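Local coordinates for protein 1,4-dihydroxy-2-naphthoyl-CoA hydrolase (Synechocystis sp., PDB 4K00) that hydrolyses 1,4-dihydroxy-2-naphthoyl-CoA to 1,4-dihydroxy-2-naphthoate and CoA, a step in the biosynthesis of phylloquinone (vitamin K1), at residues A[5-11]-A[35-40]; A[90-96]-A[110-116]. All blocks are in the same frame, centred on the assembly; numbering follows the deposited sequence.

The two contacts belong to one hotdog fold, in which a curled antiparallel sheet wraps a long central helix. Interaction 1 comes first along the chain and closes before interaction 2 opens: it lays strand 6-12 against helix 26-43, while interaction 2 pairs strands 91-100 and 106-118 as a hairpin. Strand 77-86 lies between strands 6-12 and 91-100 in the sheet, so both contacts reach the same layer, their centres about 13 Å apart. Tyr37 of the helix joins them directly: turned away from strand 6-12, it packs on Phe92, Cys94, Tyr96 and His114. The curled sheet of this thioesterase subunit therefore meets the helix both along strand 6-12 and, through Tyr37, at the hairpin.

Interaction 1 of 2, residues A[5-11]-A[35-40]; sequences GTFTYER and EAYESW
Glu35 OE1 is gripped by two donors from the neighbouring strand: Tyr9 OH at 2.6 Å and Arg11 NE at 2.7 Å. This is the hotdog fold's meeting of sheet and central helix, strand 6-11 crossing helix 35-40 at 120° with axes 8.2 Å apart. Arg11 binds the carboxylate side-on; its NE uses the syn lone pair of Glu35 OE1 and its NH2 reaches Glu35 OE2 at 3.2 Å, the two flat groups nearly coplanar. Tyr9 comes to OE1 from the anti side, somewhat out of the carboxylate plane, its ring almost perpendicular to that plane. Gln31 also binds Glu35 OE2, and Asp17 pairs with Arg11 NH1; the arginine and the Tyr9 and Gln31 donors probably favour an ionised Glu35. Tyr14 of the second subunit packs against Glu35 and Ser39, placing this polar end beside the subunit interface. Farther along, contact turns apolar. With CG anti to the backbone N (chi1 -163°), Phe7 lies over the helix backbone, and Trp40 CA sits above its ring centre in a CH-pi contact, 3.8 Å from the centroid. Ser39 CB approaches Phe7 CE2 to 3.5 Å. Between the two ends, the Ala36 methyl touches the strand side-on, its CB lying 3.7 Å from Tyr9 CB.

Interaction 2 of 2, residues A[90-96]-A[110-116]; sequences HRFCCDY and AQTHHVC
Phe92 and His114 meet on the tightly packed side of an antiparallel hairpin in the hotdog sheet. Their rings are almost parallel, 6° apart, but offset so that little of one lies over the other; His114 CB lies over the Phe92 face, 3.4 Å from Phe92 CZ, while Phe92 CE1 lies over the rim of the imidazole. Phe92 takes the crowded position between backbone N and carbonyl carbon (chi1 65°), which swings its ring across toward the partner strand. On this same buried face, Thr112 OG1 is hydrogen-bonded to Tyr96 OH at 2.7 Å and to His114 NE2 at 2.8 Å, with Tyr37 of helix 26-43 packed alongside. The opposite face, bearing Arg91, Cys93, Asp95, Gln111 and His113, is more open to solvent. Here Gln111 NE2 hydrogen-bonds Asp95 OD1 at 2.7 Å, the amide and carboxylate planes 77° apart. In one of two modelled positions, Cys93 SG lies over the His113 ring, 3.8 Å from its centroid; Arg91 NH1 is 3.6 Å from His113 CD2. An alanine in place of His113 would probably take away the flat surface that the Cys93 sulfur and the end of Arg91 lie against, opening a gap. Backbone bonds at His90, Phe92, Cys94 and Tyr96 tie the strands, so register rests on the main chain; Tyr96 OH, Thr112 OG1 and His114 NE2 satisfy one another, whereas buried His113 ND1 has no partner in the model.

Interaction 1 of 2, residues A[5-11]-A[35-40]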
ATOM      1  N   GLY A   5       4.696  22.461  17.766  1.00 31.62           N
ATOM      2  CA  GLY A   5       5.111  21.041  17.944  1.00 32.26           C
ATOM      3  C   GLY A   5       6.264  20.671  17.028  1.00 35.94           C
ATOM      4  O   GLY A   5       6.376  21.173  15.906  1.00 28.68           O
ATOM      5  N   THR A   6       7.131  19.789  17.512  1.00 33.37           N
ATOM      6  CA  THR A   6       8.164  19.196  16.665  1.00 32.47           C
ATOM      7  C   THR A   6       8.329  17.726  17.011  1.00 33.68           C
ATOM      8  O   THR A   6       7.981  17.291  18.106  1.00 32.32           O
ATOM      9  CB  THR A   6       9.536  19.878  16.853  1.00 34.15           C
ATOM     10  OG1 THR A   6      10.037  19.560  18.152  1.00 35.46           O
ATOM     11  CG2 THR A   6       9.438  21.388  16.706  1.00 33.98           C
ATOM     12  N   PHE A   7       8.865  16.963  16.068  1.00 27.92           N
ATOM     13  CA  PHE A   7       9.066  15.550  16.273  1.00 25.99           C
ATOM     14  C   PHE A   7      10.112  15.011  15.305  1.00 23.19           C
ATOM     15  O   PHE A   7      10.195  15.452  14.167  1.00 21.24           O
ATOM     16  CB  PHE A   7       7.754  14.818  16.031  1.00 24.26           C
ATOM     17  CG  PHE A   7       7.733  13.443  16.589  1.00 21.91           C
ATOM     18  CD1 PHE A   7       7.730  13.250  17.959  1.00 27.98           C
ATOM     19  CD2 PHE A   7       7.724  12.335  15.752  1.00 22.96           C
ATOM     20  CE1 PHE A   7       7.715  11.974  18.488  1.00 25.22           C
ATOM     21  CE2 PHE A   7       7.711  11.059  16.279  1.00 25.37           C
ATOM     22  CZ  PHE A   7       7.703  10.880  17.645  1.00 25.90           C
ATOM     23  N   THR A   8      10.908  14.052  15.761  1.00 24.92           N
ATOM     24  CA  THR A   8      11.769  13.296  14.857  1.00 24.89           C
ATOM     25  C   THR A   8      11.364  11.834  14.837  1.00 21.90           C
ATOM     26  O   THR A   8      11.392  11.169  15.862  1.00 19.92           O
ATOM     27  CB  THR A   8      13.250  13.374  15.286  1.00 28.34           C
ATOM     28  OG1 THR A   8      13.639  14.747  15.363  1.00 24.15           O
ATOM     29  CG2 THR A   8      14.134  12.649  14.273  1.00 29.43           C
ATOM     30  N   TYR A   9      10.998  11.362  13.656  1.00 20.76           N
ATOM     31  CA  TYR A   9      10.519  10.003  13.460  1.00 20.32           C
ATOM     32  C   TYR A   9      11.555   9.208  12.691  1.00 21.55           C
ATOM     33  O   TYR A   9      11.974   9.593  11.590  1.00 19.05           O
ATOM     34  CB  TYR A   9       9.214  10.045  12.684  1.00 20.14           C
ATOM     35  CG  TYR A   9       8.671   8.708  12.237  1.00 17.41           C
ATOM     36  CD1 TYR A   9       8.282   7.746  13.168  1.00 19.34           C
ATOM     37  CD2 TYR A   9       8.503   8.428  10.889  1.00 16.51           C
ATOM     38  CE1 TYR A   9       7.762   6.528  12.761  1.00 17.59           C
ATOM     39  CE2 TYR A   9       7.967   7.222  10.474  1.00 19.69           C
ATOM     40  CZ  TYR A   9       7.616   6.270  11.409  1.00 18.97           C
ATOM     41  OH  TYR A   9       7.084   5.079  10.987  1.00 17.73           O
ATOM     42  N   GLU A  10      11.992   8.109  13.292  1.00 21.42           N
ATOM     43  CA  GLU A  10      12.972   7.251  12.665  1.00 22.07           C
ATOM     44  C   GLU A  10      12.268   6.143  11.867  1.00 23.29           C
ATOM     45  O   GLU A  10      11.342   5.494  12.357  1.00 20.73           O
ATOM     46  CB  GLU A  10      13.872   6.678  13.745  1.00 26.93           C
ATOM     47  CG  GLU A  10      14.927   5.721  13.260  1.00 38.65           C
ATOM     48  CD  GLU A  10      15.813   5.276  14.406  1.00 46.25           C
ATOM     49  OE1 GLU A  10      15.794   5.951  15.462  1.00 51.82           O
ATOM     50  OE2 GLU A  10      16.508   4.251  14.254  1.00 55.45           O
ATOM     51  N   ARG A  11      12.706   5.940  10.635  1.00 18.98           N
ATOM     52  CA  ARG A  11      12.002   5.034   9.720  1.00 18.35           C
ATOM     53  C   ARG A  11      13.006   4.254   8.877  1.00 20.44           C
ATOM     54  O   ARG A  11      13.776   4.832   8.108  1.00 21.74           O
ATOM     55  CB  ARG A  11      11.043   5.820   8.822  1.00 17.53           C
ATOM     56  CG  ARG A  11      10.320   4.990   7.770  1.00 17.21           C
ATOM     57  CD  ARG A  11       9.403   3.933   8.375  1.00 19.47           C
ATOM     58  NE  ARG A  11       8.207   3.782   7.552  1.00 18.83           N
ATOM     59  CZ  ARG A  11       8.171   3.144   6.383  1.00 19.40           C
ATOM     60  NH1 ARG A  11       9.257   2.545   5.896  1.00 17.49           N
ATOM     61  NH2 ARG A  11       7.030   3.091   5.699  1.00 20.37           N
ATOM     62  N   GLU A  35       3.033   8.862   8.849  1.00 18.74           N
ATOM     63  CA  GLU A  35       3.485   8.077  10.003  1.00 17.22           C
ATOM     64  C   GLU A  35       4.165   8.944  11.068  1.00 17.13           C
ATOM     65  O   GLU A  35       3.942   8.754  12.265  1.00 14.99           O
ATOM     66  CB  GLU A  35       4.441   6.972   9.571  1.00 17.47           C
ATOM     67  CG  GLU A  35       3.799   5.908   8.693  1.00 17.70           C
ATOM     68  CD  GLU A  35       4.811   4.931   8.119  1.00 19.84           C
ATOM     69  OE1 GLU A  35       5.965   4.866   8.617  1.00 18.02           O
ATOM     70  OE2 GLU A  35       4.454   4.221   7.155  1.00 15.02           O
ATOM     71  N   ALA A  36       4.995   9.885  10.631  1.00 16.16           N
ATOM     72  CA  ALA A  36       5.658  10.804  11.563  1.00 17.79           C
ATOM     73  C   ALA A  36       4.625  11.604  12.320  1.00 16.70           C
ATOM     74  O   ALA A  36       4.708  11.769  13.540  1.00 19.48           O
ATOM     75  CB  ALA A  36       6.588  11.745  10.803  1.00 18.46           C
ATOM     76  N   TYR A  37       3.637  12.092  11.578  1.00 20.17           N
ATOM     77  CA  TYR A  37       2.495  12.787  12.147  1.00 17.75           C
ATOM     78  C   TYR A  37       1.804  11.888  13.181  1.00 16.47           C
ATOM     79  O   TYR A  37       1.558  12.309  14.308  1.00 16.23           O
ATOM     80  CB  TYR A  37       1.564  13.237  11.023  1.00 15.39           C
ATOM     81  CG  TYR A  37       0.136  13.577  11.412  1.00 18.16           C
ATOM     82  CD1 TYR A  37      -0.145  14.578  12.329  1.00 17.65           C
ATOM     83  CD2 TYR A  37      -0.934  12.894  10.840  1.00 18.90           C
ATOM     84  CE1 TYR A  37      -1.455  14.877  12.676  1.00 19.47           C
ATOM     85  CE2 TYR A  37      -2.242  13.194  11.169  1.00 21.53           C
ATOM     86  CZ  TYR A  37      -2.501  14.189  12.087  1.00 20.47           C
ATOM     87  OH  TYR A  37      -3.810  14.476  12.423  1.00 20.40           O
ATOM     88  N   GLU A  38       1.541  10.640  12.810  1.00 17.82           N
ATOM     89  CA  GLU A  38       0.888   9.705  13.710  1.00 16.73           C
ATOM     90  C   GLU A  38       1.727   9.375  14.930  1.00 17.25           C
ATOM     91  O   GLU A  38       1.183   9.186  16.015  1.00 16.87           O
ATOM     92  CB  GLU A  38       0.480   8.422  12.978  1.00 14.85           C
ATOM     93  CG  GLU A  38      -0.695   8.631  12.030  1.00 15.70           C
ATOM     94  CD  GLU A  38      -0.999   7.393  11.216  1.00 15.61           C
ATOM     95  OE1 GLU A  38      -0.498   7.311  10.078  1.00 17.36           O
ATOM     96  OE2 GLU A  38      -1.744   6.528  11.722  1.00 16.98           O
ATOM     97  N   SER A  39       3.049   9.301  14.758  1.00 16.52           N
ATOM     98  CA  SER A  39       3.931   8.996  15.873  1.00 19.72           C
ATOM     99  C   SER A  39       3.982  10.190  16.822  1.00 18.48           C
ATOM    100  O   SER A  39       4.027  10.033  18.046  1.00 20.15           O
ATOM    101  CB  SER A  39       5.338   8.649  15.396  1.00 20.99           C
ATOM    102  OG  SER A  39       5.325   7.532  14.527  1.00 30.62           O
ATOM    103  N   TRP A  40       3.952  11.387  16.261  1.00 18.73           N
ATOM    104  CA  TRP A  40       3.911  12.576  17.084  1.00 20.56           C
ATOM    105  C   TRP A  40       2.614  12.592  17.912  1.00 20.42           C
ATOM    106  O   TRP A  40       2.642  12.828  19.116  1.00 20.39           O
ATOM    107  CB  TRP A  40       4.045  13.831  16.220  1.00 21.26           C
ATOM    108  CG  TRP A  40       3.757  15.081  16.961  1.00 22.21           C
ATOM    109  CD1 TRP A  40       4.564  15.710  17.852  1.00 23.42           C
ATOM    110  CD2 TRP A  40       2.553  15.841  16.899  1.00 25.10           C
ATOM    111  NE1 TRP A  40       3.948  16.835  18.332  1.00 23.88           N
ATOM    112  CE2 TRP A  40       2.707  16.936  17.768  1.00 23.72           C
ATOM    113  CE3 TRP A  40       1.368  15.717  16.169  1.00 25.81           C
ATOM    114  CZ2 TRP A  40       1.712  17.895  17.945  1.00 25.52           C
ATOM    115  CZ3 TRP A  40       0.376  16.666  16.350  1.00 29.87           C
ATOM    116  CH2 TRP A  40       0.557  17.744  17.232  1.00 26.26           C
TER

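Interaction 2 of 2, residues A[90-96]-A[110-116]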
ATOM      1  N   HIS A  90      -9.301  26.095  12.801  1.00 24.13           N
ATOM      2  CA  HIS A  90      -9.794  24.799  12.372  1.00 25.82           C
ATOM      3  C   HIS A  90      -8.761  24.022  11.566  1.00 23.47           C
ATOM      4  O   HIS A  90      -9.026  22.903  11.156  1.00 25.68           O
ATOM      5  CB  HIS A  90     -11.088  24.953  11.572  1.00 30.30           C
ATOM      6  CG  HIS A  90     -10.929  25.742  10.311  1.00 33.55           C
ATOM      7  ND1 HIS A  90     -11.247  27.081  10.224  1.00 39.10           N
ATOM      8  CD2 HIS A  90     -10.488  25.380   9.085  1.00 34.45           C
ATOM      9  CE1 HIS A  90     -11.000  27.511   8.997  1.00 39.56           C
ATOM     10  NE2 HIS A  90     -10.534  26.500   8.288  1.00 40.09           N
ATOM     11  N   ARG A  91      -7.585  24.609  11.355  1.00 22.67           N
ATOM     12  CA  ARG A  91      -6.588  24.051  10.443  1.00 22.76           C
ATOM     13  C   ARG A  91      -5.193  24.044  11.084  1.00 21.96           C
ATOM     14  O   ARG A  91      -4.781  25.016  11.717  1.00 19.93           O
ATOM     15  CB  ARG A  91      -6.540  24.861   9.143  1.00 23.03           C
ATOM     16  CG  ARG A  91      -5.623  24.283   8.079  1.00 25.11           C
ATOM     17  CD  ARG A  91      -5.888  24.843   6.682  1.00 30.04           C
ATOM     18  NE  ARG A  91      -5.737  26.289   6.615  1.00 32.46           N
ATOM     19  CZ  ARG A  91      -4.613  26.899   6.257  1.00 39.95           C
ATOM     20  NH1 ARG A  91      -3.545  26.178   5.938  1.00 46.78           N
ATOM     21  NH2 ARG A  91      -4.552  28.225   6.224  1.00 36.76           N
ATOM     22  N   PHE A  92      -4.469  22.954  10.896  1.00 20.73           N
ATOM     23  CA  PHE A  92      -3.049  22.940  11.192  1.00 20.73           C
ATOM     24  C   PHE A  92      -2.221  22.416  10.032  1.00 19.54           C
ATOM     25  O   PHE A  92      -2.738  21.744   9.118  1.00 18.46           O
ATOM     26  CB  PHE A  92      -2.739  22.194  12.493  1.00 19.93           C
ATOM     27  CG  PHE A  92      -3.054  20.721  12.474  1.00 19.80           C
ATOM     28  CD1 PHE A  92      -2.093  19.795  12.076  1.00 19.86           C
ATOM     29  CD2 PHE A  92      -4.281  20.250  12.909  1.00 18.63           C
ATOM     30  CE1 PHE A  92      -2.367  18.435  12.075  1.00 18.13           C
ATOM     31  CE2 PHE A  92      -4.562  18.892  12.906  1.00 19.16           C
ATOM     32  CZ  PHE A  92      -3.592  17.981  12.505  1.00 19.81           C
ATOM     33  N   CYS A  93      -0.923  22.695  10.086  0.50 18.45           N
ATOM     34  CA  CYS A  93      -0.026  22.425   8.970  0.50 17.98           C
ATOM     35  C   CYS A  93       1.240  21.735   9.447  0.50 18.24           C
ATOM     36  O   CYS A  93       1.959  22.271  10.295  0.50 16.68           O
ATOM     37  CB  CYS A  93       0.360  23.731   8.284  0.50 19.36           C
ATOM     38  SG  CYS A  93      -1.049  24.690   7.699  0.50 18.47           S
ATOM     39  N   CYS A  94       1.508  20.560   8.881  1.00 17.99           N
ATOM     40  CA  CYS A  94       2.721  19.805   9.166  1.00 17.46           C
ATOM     41  C   CYS A  94       3.763  20.027   8.067  1.00 20.04           C
ATOM     42  O   CYS A  94       3.448  19.954   6.878  1.00 20.51           O
ATOM     43  CB  CYS A  94       2.393  18.317   9.238  1.00 18.19           C
ATOM     44  SG  CYS A  94       1.269  17.847  10.573  1.00 20.39           S
ATOM     45  N   ASP A  95       4.996  20.304   8.485  1.00 21.40           N
ATOM     46  CA  ASP A  95       6.143  20.492   7.581  1.00 21.58           C
ATOM     47  C   ASP A  95       7.162  19.424   7.858  1.00 20.51           C
ATOM     48  O   ASP A  95       7.522  19.199   9.013  1.00 19.26           O
ATOM     49  CB  ASP A  95       6.819  21.831   7.850  1.00 25.31           C
ATOM     50  CG  ASP A  95       6.261  22.938   7.018  1.00 34.97           C
ATOM     51  OD1 ASP A  95       6.619  23.013   5.823  1.00 44.98           O
ATOM     52  OD2 ASP A  95       5.484  23.741   7.570  1.00 35.34           O
ATOM     53  N   TYR A  96       7.622  18.756   6.803  1.00 18.84           N
ATOM     54  CA  TYR A  96       8.472  17.577   6.965  1.00 17.48           C
ATOM     55  C   TYR A  96       9.748  17.762   6.176  1.00 18.15           C
ATOM     56  O   TYR A  96       9.724  18.277   5.061  1.00 20.40           O
ATOM     57  CB  TYR A  96       7.780  16.313   6.450  1.00 16.02           C
ATOM     58  CG  TYR A  96       6.359  16.070   6.909  1.00 16.14           C
ATOM     59  CD1 TYR A  96       5.276  16.647   6.254  1.00 17.03           C
ATOM     60  CD2 TYR A  96       6.098  15.216   7.971  1.00 16.99           C
ATOM     61  CE1 TYR A  96       3.973  16.399   6.664  1.00 16.38           C
ATOM     62  CE2 TYR A  96       4.801  14.950   8.380  1.00 16.48           C
ATOM     63  CZ  TYR A  96       3.741  15.538   7.721  1.00 16.42           C
ATOM     64  OH  TYR A  96       2.453  15.279   8.130  1.00 18.66           O
ATOM     65  N   ALA A 110       8.192  18.114   2.503  1.00 19.23           N
ATOM     66  CA  ALA A 110       6.756  17.932   2.293  1.00 20.48           C
ATOM     67  C   ALA A 110       5.943  18.798   3.253  1.00 20.94           C
ATOM     68  O   ALA A 110       6.465  19.311   4.256  1.00 17.19           O
ATOM     69  CB  ALA A 110       6.373  16.463   2.460  1.00 17.82           C
ATOM     70  N   GLN A 111       4.664  18.960   2.918  1.00 18.52           N
ATOM     71  CA  GLN A 111       3.688  19.602   3.789  1.00 18.71           C
ATOM     72  C   GLN A 111       2.381  18.832   3.716  1.00 20.73           C
ATOM     73  O   GLN A 111       2.027  18.309   2.659  1.00 20.63           O
ATOM     74  CB  GLN A 111       3.439  21.034   3.355  1.00 23.50           C
ATOM     75  CG  GLN A 111       4.598  21.972   3.613  1.00 28.74           C
ATOM     76  CD  GLN A 111       4.208  23.435   3.456  1.00 37.27           C
ATOM     77  OE1 GLN A 111       3.197  23.760   2.830  1.00 37.82           O
ATOM     78  NE2 GLN A 111       5.024  24.328   4.019  1.00 32.76           N
ATOM     79  N   THR A 112       1.695  18.715   4.851  1.00 19.60           N
ATOM     80  CA  THR A 112       0.296  18.288   4.864  1.00 18.02           C
ATOM     81  C   THR A 112      -0.533  19.274   5.694  1.00 18.51           C
ATOM     82  O   THR A 112      -0.062  19.778   6.701  1.00 22.52           O
ATOM     83  CB  THR A 112       0.134  16.855   5.420  1.00 21.73           C
ATOM     84  OG1 THR A 112       0.655  16.768   6.753  1.00 18.68           O
ATOM     85  CG2 THR A 112       0.855  15.831   4.540  1.00 21.00           C
ATOM     86  N   HIS A 113      -1.745  19.575   5.238  1.00 18.06           N
ATOM     87  CA  HIS A 113      -2.674  20.436   5.961  1.00 18.82           C
ATOM     88  C   HIS A 113      -3.891  19.608   6.345  1.00 19.08           C
ATOM     89  O   HIS A 113      -4.376  18.772   5.554  1.00 20.63           O
ATOM     90  CB  HIS A 113      -3.171  21.602   5.100  1.00 20.66           C
ATOM     91  CG  HIS A 113      -2.096  22.508   4.585  1.00 23.77           C
ATOM     92  ND1 HIS A 113      -0.754  22.321   4.844  1.00 28.24           N
ATOM     93  CD2 HIS A 113      -2.175  23.616   3.811  1.00 23.31           C
ATOM     94  CE1 HIS A 113      -0.054  23.273   4.250  1.00 24.85           C
ATOM     95  NE2 HIS A 113      -0.892  24.074   3.623  1.00 27.74           N
ATOM     96  N   HIS A 114      -4.396  19.876   7.536  1.00 17.15           N
ATOM     97  CA  HIS A 114      -5.433  19.073   8.160  1.00 18.29           C
ATOM     98  C   HIS A 114      -6.464  20.018   8.748  1.00 20.00           C
ATOM     99  O   HIS A 114      -6.119  21.056   9.340  1.00 18.76           O
ATOM    100  CB  HIS A 114      -4.850  18.235   9.304  1.00 19.38           C
ATOM    101  CG  HIS A 114      -3.608  17.482   8.942  1.00 18.29           C
ATOM    102  ND1 HIS A 114      -3.564  16.107   8.897  1.00 21.21           N
ATOM    103  CD2 HIS A 114      -2.361  17.911   8.636  1.00 19.07           C
ATOM    104  CE1 HIS A 114      -2.341  15.721   8.573  1.00 22.22           C
ATOM    105  NE2 HIS A 114      -1.595  16.797   8.397  1.00 17.69           N
ATOM    106  N   VAL A 115      -7.736  19.665   8.611  1.00 20.85           N
ATOM    107  CA  VAL A 115      -8.776  20.496   9.154  1.00 22.45           C
ATOM    108  C   VAL A 115      -9.731  19.668   9.988  1.00 24.32           C
ATOM    109  O   VAL A 115      -9.925  18.474   9.747  1.00 22.69           O
ATOM    110  CB  VAL A 115      -9.564  21.228   8.062  1.00 29.30           C
ATOM    111  CG1 VAL A 115      -8.630  22.042   7.177  1.00 27.90           C
ATOM    112  CG2 VAL A 115     -10.376  20.240   7.244  1.00 34.68           C
ATOM    113  N   CYS A 116     -10.311  20.313  10.986  1.00 21.07           N
ATOM    114  CA  CYS A 116     -11.322  19.679  11.794  1.00 21.73           C
ATOM    115  C   CYS A 116     -12.689  20.062  11.265  1.00 22.94           C
ATOM    116  O   CYS A 116     -12.979  21.245  11.100  1.00 22.75           O
ATOM    117  CB  CYS A 116     -11.172  20.116  13.241  1.00 20.81           C
ATOM    118  SG  CYS A 116     -12.364  19.366  14.359  1.00 23.48           S
TER